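Local coordinates for protein dihydrodipicolinate synthase (Rhodopseudomonas palustris, PDB 3DZ1) that probably condenses pyruvate with aspartate semialdehyde, as DapA-family lyases of lysine biosynthesis do, at residues A[106-111]-A[121-126]. Residues are numbered along the deposited sequence; the frame is centred on the assembly and turned at random.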
ATOM      1  N   VAL A 106      23.449  -3.460 -16.749  1.00  8.98           N
ATOM      2  CA  VAL A 106      22.855  -3.467 -15.417  1.00  9.47           C
ATOM      3  C   VAL A 106      21.329  -3.461 -15.462  1.00  9.12           C
ATOM      4  O   VAL A 106      20.729  -3.127 -16.484  1.00  7.42           O
ATOM      5  CB  VAL A 106      23.341  -2.249 -14.592  1.00  8.27           C
ATOM      6  CG1 VAL A 106      24.863  -2.226 -14.549  1.00  7.93           C
ATOM      7  CG2 VAL A 106      22.805  -0.955 -15.197  1.00  9.41           C
HETATM    8  N   MSE A 107      20.701  -3.833 -14.350  1.00  9.72           N
HETATM    9  CA  MSE A 107      19.244  -3.856 -14.278  1.00 10.47           C
HETATM   10  C   MSE A 107      18.760  -2.816 -13.278  1.00  9.79           C
HETATM   11  O   MSE A 107      19.348  -2.647 -12.207  1.00  9.12           O
HETATM   12  CB  MSE A 107      18.748  -5.249 -13.871  1.00 13.13           C
HETATM   13  CG  MSE A 107      17.224  -5.381 -13.865  1.00 17.53           C
HETATM   14 SE   MSE A 107      16.583  -7.203 -13.555  1.00 26.78          SE
HETATM   15  CE  MSE A 107      16.939  -7.337 -11.662  1.00 20.23           C
ATOM     16  N   ILE A 108      17.691  -2.111 -13.635  1.00  9.67           N
ATOM     17  CA  ILE A 108      17.144  -1.085 -12.758  1.00  8.77           C
ATOM     18  C   ILE A 108      15.647  -1.247 -12.556  1.00  9.71           C
ATOM     19  O   ILE A 108      14.873  -1.292 -13.521  1.00  8.34           O
ATOM     20  CB  ILE A 108      17.401   0.340 -13.315  1.00  8.48           C
ATOM     21  CG1 ILE A 108      18.888   0.526 -13.623  1.00  8.96           C
ATOM     22  CG2 ILE A 108      16.967   1.385 -12.287  1.00  8.08           C
ATOM     23  CD1 ILE A 108      19.204   1.849 -14.313  1.00  8.44           C
ATOM     24  N   ALA A 109      15.252  -1.345 -11.293  1.00 10.21           N
ATOM     25  CA  ALA A 109      13.849  -1.469 -10.925  1.00 11.05           C
ATOM     26  C   ALA A 109      13.472  -0.135 -10.299  1.00 12.69           C
ATOM     27  O   ALA A 109      14.323   0.557  -9.745  1.00 13.05           O
ATOM     28  CB  ALA A 109      13.660  -2.597  -9.918  1.00 11.17           C
ATOM     29  N   PRO A 110      12.195   0.250 -10.384  1.00 12.96           N
ATOM     30  CA  PRO A 110      11.782   1.526  -9.799  1.00 13.19           C
ATOM     31  C   PRO A 110      11.503   1.411  -8.305  1.00 15.10           C
ATOM     32  O   PRO A 110      11.194   0.328  -7.804  1.00 14.12           O
ATOM     33  CB  PRO A 110      10.510   1.849 -10.570  1.00 13.51           C
ATOM     34  CG  PRO A 110       9.885   0.494 -10.702  1.00 14.36           C
ATOM     35  CD  PRO A 110      11.073  -0.387 -11.099  1.00 13.10           C
ATOM     36  N   PRO A 111      11.644   2.522  -7.567  1.00 15.28           N
ATOM     37  CA  PRO A 111      11.363   2.454  -6.130  1.00 15.34           C
ATOM     38  C   PRO A 111       9.867   2.153  -5.998  1.00 16.50           C
ATOM     39  O   PRO A 111       9.075   2.537  -6.857  1.00 14.17           O
ATOM     40  CB  PRO A 111      11.739   3.853  -5.634  1.00 16.82           C
ATOM     41  CG  PRO A 111      11.607   4.717  -6.861  1.00 18.23           C
ATOM     42  CD  PRO A 111      12.192   3.836  -7.934  1.00 16.53           C
ATOM     43  N   THR A 121       8.581   7.981 -15.481  1.00  9.11           N
ATOM     44  CA  THR A 121       9.499   8.377 -16.543  1.00  9.83           C
ATOM     45  C   THR A 121      10.602   9.286 -16.014  1.00 11.53           C
ATOM     46  O   THR A 121      11.753   9.189 -16.441  1.00 11.42           O
ATOM     47  CB  THR A 121       8.761   9.067 -17.712  1.00 10.72           C
ATOM     48  OG1 THR A 121       7.985  10.163 -17.219  1.00 11.42           O
ATOM     49  CG2 THR A 121       7.848   8.076 -18.410  1.00  9.76           C
ATOM     50  N   THR A 122      10.263  10.161 -15.073  1.00 11.84           N
ATOM     51  CA  THR A 122      11.266  11.049 -14.508  1.00 12.32           C
ATOM     52  C   THR A 122      12.336  10.264 -13.757  1.00 12.69           C
ATOM     53  O   THR A 122      13.527  10.542 -13.896  1.00 11.56           O
ATOM     54  CB  THR A 122      10.635  12.078 -13.553  1.00 14.09           C
ATOM     55  OG1 THR A 122       9.906  13.038 -14.321  1.00 15.02           O
ATOM     56  CG2 THR A 122      11.713  12.795 -12.731  1.00 14.16           C
ATOM     57  N   TYR A 123      11.914   9.285 -12.963  1.00 11.67           N
ATOM     58  CA  TYR A 123      12.865   8.492 -12.198  1.00 11.77           C
ATOM     59  C   TYR A 123      13.927   7.858 -13.088  1.00 12.17           C
ATOM     60  O   TYR A 123      15.125   7.944 -12.808  1.00 11.74           O
ATOM     61  CB  TYR A 123      12.164   7.376 -11.423  1.00 14.65           C
ATOM     62  CG  TYR A 123      13.155   6.506 -10.692  1.00 17.39           C
ATOM     63  CD1 TYR A 123      13.760   6.950  -9.518  1.00 20.19           C
ATOM     64  CD2 TYR A 123      13.566   5.284 -11.225  1.00 18.22           C
ATOM     65  CE1 TYR A 123      14.758   6.204  -8.895  1.00 20.66           C
ATOM     66  CE2 TYR A 123      14.565   4.529 -10.608  1.00 18.86           C
ATOM     67  CZ  TYR A 123      15.158   4.997  -9.446  1.00 20.85           C
ATOM     68  OH  TYR A 123      16.160   4.274  -8.840  1.00 14.86           O
ATOM     69  N   PHE A 124      13.489   7.214 -14.160  1.00 11.55           N
ATOM     70  CA  PHE A 124      14.433   6.559 -15.042  1.00 13.29           C
ATOM     71  C   PHE A 124      15.355   7.504 -15.794  1.00 13.18           C
ATOM     72  O   PHE A 124      16.481   7.134 -16.116  1.00 13.39           O
ATOM     73  CB  PHE A 124      13.687   5.597 -15.965  1.00 13.82           C
ATOM     74  CG  PHE A 124      13.235   4.354 -15.253  1.00 14.10           C
ATOM     75  CD1 PHE A 124      14.172   3.442 -14.777  1.00 14.71           C
ATOM     76  CD2 PHE A 124      11.891   4.142 -14.966  1.00 13.74           C
ATOM     77  CE1 PHE A 124      13.783   2.343 -14.019  1.00 14.52           C
ATOM     78  CE2 PHE A 124      11.490   3.047 -14.209  1.00 13.94           C
ATOM     79  CZ  PHE A 124      12.439   2.147 -13.734  1.00 12.51           C
ATOM     80  N   ARG A 125      14.902   8.727 -16.051  1.00 13.51           N
ATOM     81  CA  ARG A 125      15.768   9.694 -16.718  1.00 14.70           C
ATOM     82  C   ARG A 125      16.854  10.080 -15.710  1.00 14.19           C
ATOM     83  O   ARG A 125      18.005  10.307 -16.074  1.00 14.38           O
ATOM     84  CB  ARG A 125      14.986  10.942 -17.148  1.00 16.77           C
ATOM     85  CG  ARG A 125      13.979  10.694 -18.262  1.00 21.96           C
ATOM     86  CD  ARG A 125      13.659  11.978 -19.022  1.00 26.43           C
ATOM     87  NE  ARG A 125      13.149  13.039 -18.156  1.00 30.80           N
ATOM     88  CZ  ARG A 125      11.891  13.131 -17.731  1.00 32.90           C
ATOM     89  NH1 ARG A 125      10.990  12.225 -18.092  1.00 33.77           N
ATOM     90  NH2 ARG A 125      11.534  14.133 -16.939  1.00 34.02           N
ATOM     91  N   GLN A 126      16.484  10.149 -14.435  1.00 14.41           N
ATOM     92  CA  GLN A 126      17.452  10.493 -13.398  1.00 13.74           C
ATOM     93  C   GLN A 126      18.383   9.307 -13.176  1.00 13.58           C
ATOM     94  O   GLN A 126      19.577   9.478 -12.919  1.00 13.25           O
ATOM     95  CB  GLN A 126      16.747  10.836 -12.085  1.00 15.69           C
ATOM     96  CG  GLN A 126      15.757  11.977 -12.185  1.00 18.12           C
ATOM     97  CD  GLN A 126      15.054  12.237 -10.872  1.00 19.42           C
ATOM     98  OE1 GLN A 126      14.649  11.303 -10.181  1.00 21.63           O
ATOM     99  NE2 GLN A 126      14.892  13.508 -10.528  1.00 18.64           N
TER
HETATM  100  O   HOH W   1      16.119   1.502  -8.060  1.00 13.43           O
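Y123 reaches from helix 117-131 to the loop that follows strand 105-108, and one face of its ring is covered by P111. The CD atom of P111 sits over the centre of the Y123 ring, 3.5 Å from the centroid and only 9° off the normal, a CH-pi contact made almost squarely over the face. CG of Y123 stands anti to its backbone N (chi1 177°), which carries the ring out from the helix and brings the phenol oxygen near the end of the strand. There a water bridges the two segments, donating to A109 O at 2.6 Å and hydrogen-bonded to Y123 OH at 2.9 Å. At the edge of the same ring, I108 CG2 approaches CE2 of Y123 to 4.3 Å, near the ring plane. Without the phenol ring, as with an alanine here, P111 CD would probably lose the face it packs on and the water on A109 O one of its partners. F124, the next residue, meets the side chains of I108 and P110. I108 CG2 meets its CE1 edge-on at 3.7 Å, while P110 CB packs obliquely against CZ of F124, also at 3.7 Å. Y123 CD2 lies 3.9 Å above the plane of the F124 ring, over its centre, and so covers one face of it. Beyond the pair, F88 meets the Y123 ring and W137 the F124 ring, extending the apolar layer toward helix 88-101 and strand 137-141. The arrangement is that of a beta-alpha-beta unit in a TIM barrel: helix 117-131 packs against the C-terminal end of strand 105-108 and its outgoing loop, with the chain continuing into the parallel strand 137-141.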